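Local coordinates for FAD linked oxidase-like protein (Myceliophthora thermophila, PDB 5L6G), which oxidises the C1 hydroxyl of xylooligosaccharides and related sugars to lactones with a bicovalently bound FAD, passing the electrons to molecular oxygen to form hydrogen peroxide, at residues A[26-37]-A[72-83]; A[48-56]-A[334-343]. One frame throughout, in Å; residues are numbered along the deposited sequence. Where two conformers were deposited one is given.

Contact 1: residues A[26-37]-A[72-83]; sequences AIDECLKNAKVP and HIQAAVLCAAEV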
loop_
_atom_site.group_PDB
_atom_site.type_symbol
_atom_site.label_atom_id
_atom_site.label_comp_id
_atom_site.label_asym_id
_atom_site.label_seq_id
_atom_site.Cartn_x
_atom_site.Cartn_y
_atom_site.Cartn_z
ATOM N N ALA A 26 21.290 -15.072 21.960
ATOM C CA ALA A 26 20.175 -15.819 22.551
ATOM C C ALA A 26 19.033 -16.067 21.543
ATOM O O ALA A 26 18.442 -17.139 21.515
ATOM C CB ALA A 26 19.661 -15.092 23.779
ATOM N N ILE A 27 18.746 -15.103 20.687
ATOM C CA ILE A 27 17.648 -15.277 19.712
ATOM C C ILE A 27 17.993 -16.416 18.742
ATOM O O ILE A 27 17.130 -17.181 18.339
ATOM C CB ILE A 27 17.327 -13.984 18.945
ATOM C CG1 ILE A 27 16.051 -14.122 18.113
ATOM C CG2 ILE A 27 18.477 -13.592 18.016
ATOM C CD1 ILE A 27 14.814 -14.498 18.902
ATOM N N ASP A 28 19.271 -16.545 18.407
ATOM C CA ASP A 28 19.707 -17.562 17.443
ATOM C C ASP A 28 19.588 -18.944 18.040
ATOM O O ASP A 28 19.087 -19.868 17.414
ATOM C CB ASP A 28 21.135 -17.284 17.009
ATOM C CG ASP A 28 21.300 -15.900 16.480
ATOM O OD1 ASP A 28 20.761 -15.623 15.389
ATOM O OD2 ASP A 28 21.936 -15.067 17.174
ATOM N N GLU A 29 20.043 -19.063 19.276
ATOM C CA GLU A 29 19.940 -20.303 20.008
ATOM C C GLU A 29 18.487 -20.694 20.240
ATOM O O GLU A 29 18.153 -21.867 20.164
ATOM C CB GLU A 29 20.664 -20.182 21.341
ATOM C CG GLU A 29 22.160 -19.975 21.211
ATOM C CD GLU A 29 22.821 -20.948 20.233
ATOM O OE1 GLU A 29 22.586 -22.182 20.339
ATOM O OE2 GLU A 29 23.578 -20.461 19.348
ATOM N N CYS A 30 17.631 -19.722 20.537
ATOM C CA CYS A 30 16.208 -20.024 20.753
ATOM C C CYS A 30 15.598 -20.622 19.478
ATOM O O CYS A 30 14.912 -21.644 19.505
ATOM C CB CYS A 30 15.423 -18.768 21.133
ATOM S SG CYS A 30 13.750 -19.167 21.661
ATOM N N LEU A 31 15.864 -19.974 18.361
ATOM C CA LEU A 31 15.306 -20.419 17.084
ATOM C C LEU A 31 15.816 -21.807 16.699
ATOM O O LEU A 31 15.057 -22.641 16.187
ATOM C CB LEU A 31 15.639 -19.394 16.002
ATOM C CG LEU A 31 14.962 -18.026 16.162
ATOM C CD1 LEU A 31 15.575 -17.013 15.201
ATOM C CD2 LEU A 31 13.455 -18.105 15.937
ATOM N N LYS A 32 17.090 -22.063 16.985
ATOM C CA LYS A 32 17.691 -23.343 16.670
ATOM C C LYS A 32 17.015 -24.434 17.495
ATOM O O LYS A 32 16.565 -25.433 16.934
ATOM C CB LYS A 32 19.189 -23.312 16.958
ATOM C CG LYS A 32 19.944 -24.540 16.496
ATOM C CD LYS A 32 21.433 -24.316 16.682
ATOM C CE LYS A 32 22.221 -25.604 16.514
ATOM N NZ LYS A 32 22.194 -26.051 15.090
ATOM N N ASN A 33 16.918 -24.232 18.812
ATOM C CA ASN A 33 16.283 -25.242 19.676
ATOM C C ASN A 33 14.829 -25.429 19.288
ATOM O O ASN A 33 14.305 -26.532 19.362
ATOM C CB ASN A 33 16.340 -24.892 21.164
ATOM C CG ASN A 33 15.496 -25.839 22.008
ATOM O OD1 ASN A 33 15.822 -27.020 22.154
ATOM N ND2 ASN A 33 14.389 -25.335 22.541
ATOM N N ALA A 34 14.184 -24.348 18.849
ATOM C CA ALA A 34 12.775 -24.411 18.427
ATOM C C ALA A 34 12.569 -24.976 17.016
ATOM O O ALA A 34 11.434 -25.091 16.568
ATOM C CB ALA A 34 12.106 -23.048 18.560
ATOM N N LYS A 35 13.659 -25.353 16.342
ATOM C CA LYS A 35 13.599 -25.958 15.003
ATOM C C LYS A 35 13.001 -24.998 13.971
ATOM O O LYS A 35 12.332 -25.414 13.033
ATOM C CB LYS A 35 12.818 -27.288 15.027
ATOM C CG LYS A 35 13.284 -28.299 16.066
ATOM C CD LYS A 35 12.414 -29.549 16.026
ATOM C CE LYS A 35 12.726 -30.532 17.140
ATOM N NZ LYS A 35 14.178 -30.849 17.209
ATOM N N VAL A 36 13.244 -23.706 14.151
ATOM C CA VAL A 36 12.807 -22.706 13.195
ATOM C C VAL A 36 13.925 -22.510 12.158
ATOM O O VAL A 36 15.059 -22.211 12.525
ATOM C CB VAL A 36 12.542 -21.352 13.878
ATOM C CG1 VAL A 36 12.111 -20.324 12.843
ATOM C CG2 VAL A 36 11.507 -21.500 14.982
ATOM N N PRO A 37 13.609 -22.671 10.865
ATOM C CA PRO A 37 14.631 -22.397 9.857
ATOM C C PRO A 37 15.049 -20.930 9.919
ATOM O O PRO A 37 14.214 -20.068 10.217
ATOM C CB PRO A 37 13.921 -22.708 8.518
ATOM C CG PRO A 37 12.671 -23.434 8.861
ATOM C CD PRO A 37 12.305 -22.998 10.260
ATOM N N HIS A 72 6.354 -22.573 12.422
ATOM C CA HIS A 72 7.610 -21.853 12.458
ATOM C C HIS A 72 7.378 -20.403 12.854
ATOM O O HIS A 72 8.156 -19.842 13.625
ATOM C CB HIS A 72 8.325 -21.907 11.116
ATOM C CG HIS A 72 8.843 -23.261 10.776
ATOM N ND1 HIS A 72 9.097 -23.653 9.485
ATOM C CD2 HIS A 72 9.131 -24.326 11.552
ATOM C CE1 HIS A 72 9.526 -24.900 9.475
ATOM N NE2 HIS A 72 9.557 -25.333 10.720
ATOM N N ILE A 73 6.294 -19.809 12.343
ATOM C CA ILE A 73 5.957 -18.427 12.707
ATOM C C ILE A 73 5.683 -18.328 14.205
ATOM O O ILE A 73 6.189 -17.422 14.883
ATOM C CB ILE A 73 4.761 -17.860 11.911
ATOM C CG1 ILE A 73 5.087 -17.850 10.417
ATOM C CG2 ILE A 73 4.433 -16.452 12.389
ATOM C CD1 ILE A 73 3.904 -17.547 9.515
ATOM N N GLN A 74 4.908 -19.268 14.732
ATOM C CA GLN A 74 4.585 -19.247 16.160
ATOM C C GLN A 74 5.831 -19.357 16.986
ATOM O O GLN A 74 5.990 -18.628 17.968
ATOM C CB GLN A 74 3.709 -20.408 16.540
ATOM C CG GLN A 74 2.326 -20.310 15.999
ATOM C CD GLN A 74 1.570 -21.570 16.305
ATOM O OE1 GLN A 74 1.521 -22.487 15.471
ATOM N NE2 GLN A 74 1.023 -21.660 17.528
ATOM N N ALA A 75 6.688 -20.296 16.591
ATOM C CA ALA A 75 7.901 -20.571 17.328
ATOM C C ALA A 75 8.843 -19.369 17.312
ATOM O O ALA A 75 9.479 -19.068 18.333
ATOM C CB ALA A 75 8.600 -21.799 16.775
ATOM N N ALA A 76 8.956 -18.720 16.153
ATOM C CA ALA A 76 9.784 -17.521 16.015
ATOM C C ALA A 76 9.266 -16.415 16.916
ATOM O O ALA A 76 10.036 -15.789 17.654
ATOM C CB ALA A 76 9.826 -17.035 14.574
ATOM N N VAL A 77 7.962 -16.188 16.879
ATOM C CA VAL A 77 7.358 -15.163 17.722
ATOM C C VAL A 77 7.644 -15.425 19.204
ATOM O O VAL A 77 8.058 -14.518 19.946
ATOM C CB VAL A 77 5.853 -15.078 17.489
ATOM C CG1 VAL A 77 5.165 -14.277 18.596
ATOM C CG2 VAL A 77 5.584 -14.452 16.127
ATOM N N LEU A 78 7.449 -16.672 19.631
ATOM C CA LEU A 78 7.674 -17.019 21.017
ATOM C C LEU A 78 9.119 -16.791 21.429
ATOM O O LEU A 78 9.388 -16.366 22.568
ATOM C CB LEU A 78 7.311 -18.470 21.252
ATOM C CG LEU A 78 5.816 -18.718 21.296
ATOM C CD1 LEU A 78 5.511 -20.188 20.995
ATOM C CD2 LEU A 78 5.276 -18.328 22.673
ATOM N N CYS A 79 10.034 -17.064 20.501
ATOM C CA CYS A 79 11.458 -16.893 20.765
ATOM C C CYS A 79 11.793 -15.428 21.034
ATOM O O CYS A 79 12.493 -15.112 21.996
ATOM C CB CYS A 79 12.301 -17.455 19.624
ATOM S SG CYS A 79 12.659 -19.198 19.882
ATOM N N ALA A 80 11.270 -14.552 20.185
ATOM C CA ALA A 80 11.409 -13.116 20.376
ATOM C C ALA A 80 10.875 -12.701 21.724
ATOM O O ALA A 80 11.513 -11.929 22.423
ATOM C CB ALA A 80 10.689 -12.357 19.291
ATOM N N ALA A 81 9.694 -13.187 22.069
ATOM C CA ALA A 81 9.093 -12.863 23.359
ATOM C C ALA A 81 9.956 -13.356 24.524
ATOM O O ALA A 81 10.183 -12.618 25.477
ATOM C CB ALA A 81 7.705 -13.455 23.466
ATOM N N GLU A 82 10.382 -14.614 24.454
ATOM C CA GLU A 82 11.185 -15.231 25.499
ATOM C C GLU A 82 12.555 -14.551 25.659
ATOM O O GLU A 82 13.006 -14.297 26.773
ATOM C CB GLU A 82 11.318 -16.743 25.203
ATOM C CG GLU A 82 12.308 -17.535 26.042
ATOM C CD GLU A 82 12.342 -19.004 25.622
ATOM O OE1 GLU A 82 11.350 -19.476 25.009
ATOM O OE2 GLU A 82 13.369 -19.671 25.883
ATOM N N VAL A 83 13.206 -14.278 24.536
ATOM C CA VAL A 83 14.553 -13.713 24.515
ATOM C C VAL A 83 14.526 -12.214 24.824
ATOM O O VAL A 83 15.441 -11.695 25.477
ATOM C CB VAL A 83 15.213 -14.019 23.152
ATOM C CG1 VAL A 83 16.364 -13.092 22.828
ATOM C CG2 VAL A 83 15.661 -15.469 23.126
HETATM O O HOH W 1 10.767 -27.394 11.661
#
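A disulfide between two helices, C30 to C79, fastens the N-terminal helix 26-33 onto the helix that ends at V83, inside the FAD-binding region of the PCMH type. The bond has a chi3 of -83° and lies where the backbones pass closely, with C30 CA and C79 CA 5.7 Å apart. The helix axes approach to 9.2 Å and run roughly antiparallel, 144° between their directions. C30 SG stands anti to its backbone N (chi1 -171°), which swings it across to C79 SG.

Apolar side chains line up on both sides of the sulfurs. At the V83 end, I27 CD1 lies against the C79 backbone and C79 CB, while V83 sets CG1 against A26 CB and CG2 against C30 CB. In the other direction, L31 CD2 sits 3.7 Å from A76 CA, and A34 CB faces A75 CB. V36 CG2 presses on A75 CB at 3.4 Å, tighter than usual for two carbons.

Beyond the helix, K35 turns the chain with positive phi in a Schellman motif and brings P37 over H72. P37 CD stands 3.3 Å from the centre of the H72 ring, almost straight above it, a CH-pi contact. The imidazole is held at both nitrogens: ND1 pairs with the backbone N of A68, and a water at the ring edge links NE2 to K35 O. I27 and V36 also touch strand 63-65, so this is a disulfide-locked, near-antiparallel helix pair packed against the small mixed sheet of the FAD-binding domain.

Contact 2: residues A[48-56]-A[334-343]; sequences TDASPFNDR and PGYDQSETFY. With XYP (beta-D-xylopyranose), chain I; FAD (flavin-adenine dinucleotide), chain D.
Backbone hydrogen bonds join the loop around N54 to the chain entering strand 341-349 at a single beta bridge, N54 with E340. E340 N donates to F53 O at 2.9 Å, and D55 N to E340 O at 2.7 Å.

Side-chain hydrogen bonds extend this join. The N54 amide reads the F342 backbone at both ends: OD1 accepts from F342 N, and ND2 gives a 2.9 Å bond to F342 O and a second to Y96 O. OD1 also takes R56 N, closing an Asx turn; its two donors come from opposite faces of the amide. F342 O is likewise gripped from two faces, its other donor being R56 NE, which points to it within the guanidinium plane. S339 OG donates to D55 OD2 on the syn side at 2.5 Å, and a water links that oxygen to T341 OG1.

Flat groups make the next set of contacts. The N54 amide is almost parallel to the F342 ring (8°), with ND2 3.4 Å above its centre. F53, its ring swung away from the backbone N (chi1 170°), meets F342 rim to rim and takes the FAD methyl C8M over the centre of one face. Replacing N54 with a leucine would probably leave F342 N and R56 N without their shared acceptor and let the Asx turn open.

The sugar is met at the far end of the segments, by R56 and Y343. R56 NH1 donates to xylose O1 at 2.8 Å and NH2 adds a longer bond to the same oxygen, while Y343 CE1 approaches the sugar's C5. The bridged pair thus joins one wall of the flavin pocket to a xylose pocket that R56 and Y343 help to line, separate from the substrate site that holds the other xylose in this bicovalent flavin oxidase.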
loop_
_atom_site.group_PDB
_atom_site.type_symbol
_atom_site.label_atom_id
_atom_site.label_comp_id
_atom_site.label_asym_id
_atom_site.label_seq_id
_atom_site.Cartn_x
_atom_site.Cartn_y
_atom_site.Cartn_z
ATOM N N THR A 48 20.488 -10.932 0.863
ATOM C CA THR A 48 19.225 -10.920 0.147
ATOM C C THR A 48 18.061 -10.735 1.100
ATOM O O THR A 48 17.240 -9.835 0.922
ATOM C CB THR A 48 19.035 -12.242 -0.609
ATOM O OG1 THR A 48 20.087 -12.372 -1.562
ATOM C CG2 THR A 48 17.703 -12.293 -1.324
ATOM N N ASP A 49 17.992 -11.581 2.129
ATOM C CA ASP A 49 16.858 -11.533 3.057
ATOM C C ASP A 49 16.787 -10.236 3.864
ATOM O O ASP A 49 15.700 -9.745 4.159
ATOM C CB ASP A 49 16.889 -12.745 4.001
ATOM C CG ASP A 49 16.426 -14.030 3.316
ATOM O OD1 ASP A 49 15.814 -13.941 2.226
ATOM O OD2 ASP A 49 16.660 -15.129 3.862
ATOM N N ALA A 50 17.944 -9.681 4.208
ATOM C CA ALA A 50 18.002 -8.438 4.971
ATOM C C ALA A 50 17.844 -7.146 4.138
ATOM O O ALA A 50 17.686 -6.066 4.704
ATOM C CB ALA A 50 19.309 -8.380 5.756
ATOM N N SER A 51 17.906 -7.238 2.812
ATOM C CA SER A 51 18.035 -6.032 1.980
ATOM C C SER A 51 16.699 -5.318 1.782
ATOM O O SER A 51 15.721 -5.949 1.389
ATOM C CB SER A 51 18.651 -6.368 0.622
ATOM O OG SER A 51 17.990 -7.475 0.029
ATOM N N PRO A 52 16.667 -3.988 2.022
ATOM C CA PRO A 52 15.456 -3.192 1.969
ATOM C C PRO A 52 15.008 -3.021 0.528
ATOM O O PRO A 52 15.780 -3.271 -0.384
ATOM C CB PRO A 52 15.920 -1.840 2.515
ATOM C CG PRO A 52 17.327 -1.740 2.065
ATOM C CD PRO A 52 17.865 -3.134 2.197
ATOM N N PHE A 53 13.768 -2.607 0.318
ATOM C CA PHE A 53 13.389 -2.095 -0.980
ATOM C C PHE A 53 14.003 -0.700 -1.130
ATOM O O PHE A 53 14.523 -0.339 -2.190
ATOM C CB PHE A 53 11.882 -1.988 -1.148
ATOM C CG PHE A 53 11.512 -1.248 -2.382
ATOM C CD1 PHE A 53 11.739 -1.820 -3.626
ATOM C CD2 PHE A 53 11.021 0.041 -2.312
ATOM C CE1 PHE A 53 11.443 -1.116 -4.785
ATOM C CE2 PHE A 53 10.717 0.751 -3.467
ATOM C CZ PHE A 53 10.928 0.167 -4.704
ATOM N N ASN A 54 13.928 0.077 -0.064
ATOM C CA ASN A 54 14.503 1.405 -0.064
ATOM C C ASN A 54 15.940 1.334 0.411
ATOM O O ASN A 54 16.189 1.217 1.606
ATOM C CB ASN A 54 13.701 2.356 0.828
ATOM C CG ASN A 54 14.082 3.824 0.617
ATOM O OD1 ASN A 54 15.116 4.157 0.007
ATOM N ND2 ASN A 54 13.254 4.704 1.132
ATOM N N ASP A 55 16.876 1.421 -0.527
ATOM C CA ASP A 55 18.303 1.375 -0.205
ATOM C C ASP A 55 18.788 2.509 0.673
ATOM O O ASP A 55 19.904 2.461 1.173
ATOM C CB ASP A 55 19.146 1.362 -1.477
ATOM C CG ASP A 55 19.119 0.035 -2.169
ATOM O OD1 ASP A 55 19.222 -0.992 -1.467
ATOM O OD2 ASP A 55 18.986 0.031 -3.406
ATOM N N ARG A 56 17.967 3.539 0.835
ATOM C CA ARG A 56 18.293 4.612 1.772
ATOM C C ARG A 56 18.228 4.123 3.220
ATOM O O ARG A 56 18.836 4.733 4.089
ATOM C CB ARG A 56 17.328 5.768 1.606
ATOM C CG ARG A 56 17.744 7.048 2.299
ATOM C CD ARG A 56 16.769 8.176 1.965
ATOM N NE ARG A 56 15.434 7.994 2.504
ATOM C CZ ARG A 56 15.103 8.168 3.786
ATOM N NH1 ARG A 56 16.025 8.492 4.693
ATOM N NH2 ARG A 56 13.845 8.000 4.174
ATOM N N PRO A 334 13.075 -16.253 -4.040
ATOM C CA PRO A 334 13.620 -15.620 -2.833
ATOM C C PRO A 334 14.821 -14.679 -3.106
ATOM O O PRO A 334 15.148 -13.840 -2.271
ATOM C CB PRO A 334 14.032 -16.816 -1.959
ATOM C CG PRO A 334 14.229 -17.945 -2.916
ATOM C CD PRO A 334 13.220 -17.724 -4.002
ATOM N N GLY A 335 15.456 -14.810 -4.268
ATOM C CA GLY A 335 16.511 -13.888 -4.688
ATOM C C GLY A 335 16.034 -12.481 -5.046
ATOM O O GLY A 335 16.854 -11.591 -5.285
ATOM N N TYR A 336 14.716 -12.280 -5.102
ATOM C CA TYR A 336 14.133 -10.965 -5.331
ATOM C C TYR A 336 14.941 -9.883 -4.622
ATOM O O TYR A 336 15.203 -9.977 -3.417
ATOM C CB TYR A 336 12.700 -10.929 -4.820
ATOM C CG TYR A 336 12.002 -9.625 -5.104
ATOM C CD1 TYR A 336 11.380 -9.412 -6.323
ATOM C CD2 TYR A 336 11.971 -8.599 -4.155
ATOM C CE1 TYR A 336 10.737 -8.218 -6.600
ATOM C CE2 TYR A 336 11.330 -7.395 -4.423
ATOM C CZ TYR A 336 10.709 -7.220 -5.643
ATOM O OH TYR A 336 10.073 -6.054 -5.929
ATOM N N ASP A 337 15.353 -8.873 -5.384
ATOM C CA ASP A 337 16.219 -7.825 -4.844
ATOM C C ASP A 337 16.056 -6.469 -5.543
ATOM O O ASP A 337 17.009 -5.682 -5.584
ATOM C CB ASP A 337 17.686 -8.288 -4.901
ATOM C CG ASP A 337 18.202 -8.456 -6.323
ATOM O OD1 ASP A 337 17.517 -8.034 -7.279
ATOM O OD2 ASP A 337 19.309 -9.017 -6.487
ATOM N N GLN A 338 14.863 -6.187 -6.076
ATOM C CA GLN A 338 14.616 -4.892 -6.687
ATOM C C GLN A 338 14.735 -3.855 -5.576
ATOM O O GLN A 338 14.214 -4.064 -4.465
ATOM C CB GLN A 338 13.227 -4.824 -7.329
ATOM C CG GLN A 338 13.020 -5.804 -8.473
ATOM C CD GLN A 338 14.018 -5.601 -9.594
ATOM O OE1 GLN A 338 15.018 -6.322 -9.684
ATOM N NE2 GLN A 338 13.764 -4.606 -10.447
ATOM N N SER A 339 15.466 -2.778 -5.832
ATOM C CA SER A 339 15.553 -1.717 -4.836
ATOM C C SER A 339 15.780 -0.347 -5.483
ATOM O O SER A 339 16.254 -0.258 -6.605
ATOM C CB SER A 339 16.651 -2.024 -3.826
ATOM O OG SER A 339 17.924 -1.992 -4.425
ATOM N N GLU A 340 15.410 0.701 -4.752
ATOM C CA GLU A 340 15.610 2.089 -5.165
ATOM C C GLU A 340 16.031 2.891 -3.962
ATOM O O GLU A 340 15.896 2.429 -2.809
ATOM C CB GLU A 340 14.329 2.692 -5.754
ATOM C CG GLU A 340 13.791 1.907 -6.927
ATOM C CD GLU A 340 12.536 2.479 -7.529
ATOM O OE1 GLU A 340 12.045 3.549 -7.111
ATOM O OE2 GLU A 340 12.025 1.827 -8.452
ATOM N N THR A 341 16.557 4.081 -4.222
ATOM C CA THR A 341 16.953 4.999 -3.154
ATOM C C THR A 341 16.044 6.200 -3.256
ATOM O O THR A 341 16.026 6.875 -4.274
ATOM C CB THR A 341 18.409 5.445 -3.303
ATOM O OG1 THR A 341 19.258 4.288 -3.312
ATOM C CG2 THR A 341 18.833 6.365 -2.170
ATOM N N PHE A 342 15.298 6.486 -2.202
ATOM C CA PHE A 342 14.283 7.514 -2.298
ATOM C C PHE A 342 13.765 7.979 -0.937
ATOM O O PHE A 342 14.009 7.341 0.115
ATOM C CB PHE A 342 13.108 6.995 -3.148
ATOM C CG PHE A 342 12.381 5.833 -2.516
ATOM C CD1 PHE A 342 12.868 4.545 -2.646
ATOM C CD2 PHE A 342 11.229 6.031 -1.770
ATOM C CE1 PHE A 342 12.218 3.472 -2.045
ATOM C CE2 PHE A 342 10.564 4.951 -1.181
ATOM C CZ PHE A 342 11.065 3.680 -1.319
ATOM N N TYR A 343 13.039 9.101 -0.995
ATOM C CA TYR A 343 12.169 9.549 0.079
ATOM C C TYR A 343 10.769 9.656 -0.489
ATOM O O TYR A 343 10.617 9.970 -1.647
ATOM C CB TYR A 343 12.614 10.900 0.647
ATOM C CG TYR A 343 11.720 11.397 1.761
ATOM C CD1 TYR A 343 11.429 10.601 2.841
ATOM C CD2 TYR A 343 11.181 12.674 1.744
ATOM C CE1 TYR A 343 10.615 11.043 3.874
ATOM C CE2 TYR A 343 10.370 13.133 2.778
ATOM C CZ TYR A 343 10.092 12.301 3.846
ATOM O OH TYR A 343 9.281 12.712 4.894
HETATM O O1 XYP I . 14.736 8.426 7.201
HETATM C C1 XYP I . 14.106 9.597 7.667
HETATM C C2 XYP I . 15.184 10.614 8.047
HETATM C C3 XYP I . 14.508 11.891 8.480
HETATM C C4 XYP I . 13.637 12.383 7.341
HETATM C C5 XYP I . 12.646 11.314 6.936
HETATM O O2 XYP I . 16.038 10.118 9.096
HETATM O O3 XYP I . 15.470 12.900 8.776
HETATM O O4 XYP I . 12.976 13.565 7.779
HETATM O O5 XYP I . 13.323 10.102 6.600
HETATM P PA FAD D . 6.837 -5.332 4.014
HETATM O O1A FAD D . 7.217 -6.794 4.009
HETATM O O2A FAD D . 7.961 -4.348 4.082
HETATM O O5B FAD D . 5.723 -5.065 5.091
HETATM C C5B FAD D . 5.126 -3.785 5.315
HETATM C C4B FAD D . 4.521 -3.738 6.700
HETATM O O4B FAD D . 3.524 -4.756 6.815
HETATM C C3B FAD D . 5.538 -4.011 7.796
HETATM O O3B FAD D . 5.164 -3.312 8.964
HETATM C C2B FAD D . 5.395 -5.491 8.041
HETATM O O2B FAD D . 5.869 -5.909 9.315
HETATM C C1B FAD D . 3.907 -5.677 7.843
HETATM N N9A FAD D . 3.611 -7.052 7.434
HETATM C C8A FAD D . 4.092 -7.729 6.395
HETATM N N7A FAD D . 3.590 -8.987 6.367
HETATM C C5A FAD D . 2.769 -9.069 7.413
HETATM C C6A FAD D . 1.941 -10.128 7.985
HETATM N N6A FAD D . 1.922 -11.309 7.337
HETATM N N1A FAD D . 1.262 -9.848 9.117
HETATM C C2A FAD D . 1.292 -8.658 9.723
HETATM N N3A FAD D . 2.045 -7.625 9.241
HETATM C C4A FAD D . 2.781 -7.803 8.110
HETATM N N1 FAD D . 0.751 0.505 -2.579
HETATM C C2 FAD D . -0.505 0.731 -3.077
HETATM O O2 FAD D . -1.452 0.952 -2.271
HETATM N N3 FAD D . -0.744 0.681 -4.411
HETATM C C4 FAD D . 0.225 0.404 -5.317
HETATM O O4 FAD D . 0.019 0.357 -6.562
HETATM C C4X FAD D . 1.608 0.158 -4.856
HETATM N N5 FAD D . 2.646 -0.124 -5.696
HETATM C C5X FAD D . 3.931 -0.383 -5.247
HETATM C C6 FAD D . 4.984 -0.700 -6.115
HETATM C C7 FAD D . 6.270 -0.935 -5.602
HETATM C C7M FAD D . 7.380 -1.252 -6.574
HETATM C C8 FAD D . 6.533 -0.904 -4.122
HETATM C C8M FAD D . 7.902 -1.228 -3.534
HETATM C C9 FAD D . 5.468 -0.600 -3.281
HETATM C C9A FAD D . 4.182 -0.322 -3.779
HETATM N N10 FAD D . 3.093 0.010 -2.930
HETATM C C10 FAD D . 1.801 0.250 -3.403
HETATM C "C1'" FAD D . 3.245 0.101 -1.482
HETATM C "C2'" FAD D . 2.935 -1.188 -0.791
HETATM O "O2'" FAD D . 1.510 -1.307 -0.736
HETATM C "C3'" FAD D . 3.469 -1.048 0.624
HETATM O "O3'" FAD D . 4.873 -0.765 0.619
HETATM C "C4'" FAD D . 3.203 -2.357 1.372
HETATM O "O4'" FAD D . 3.015 -2.063 2.764
HETATM C "C5'" FAD D . 4.347 -3.311 1.140
HETATM O "O5'" FAD D . 3.949 -4.633 1.512
HETATM P P FAD D . 5.090 -5.712 1.672
HETATM O O1P FAD D . 4.550 -6.979 2.254
HETATM O O2P FAD D . 5.864 -5.824 0.397
HETATM O O3P FAD D . 6.110 -4.939 2.636
HETATM O O HOH W 2 19.142 2.065 -5.061
#

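Overall arrangement
The modelled chain, which starts at residue 25, enters contact 1 at once, leaves its first segment at P37 and passes through helix 45-50 into residues 48-56 before reaching 72-83. Contact 1 therefore closes a short loop, with 34 residues between its segments, whereas contact 2 waits for 334-343, with 277 residues between. The segments alternate, so the two loops cross. Their centres are 25 Å apart and they do not touch. Contact 1 secures the chain's start at the periphery of the FAD-binding domain; contact 2 carries the following part of that N-terminal region across to the eight-stranded antiparallel sheet, tying the FAD-binding domain to the domain built on that sheet, beside the flavin.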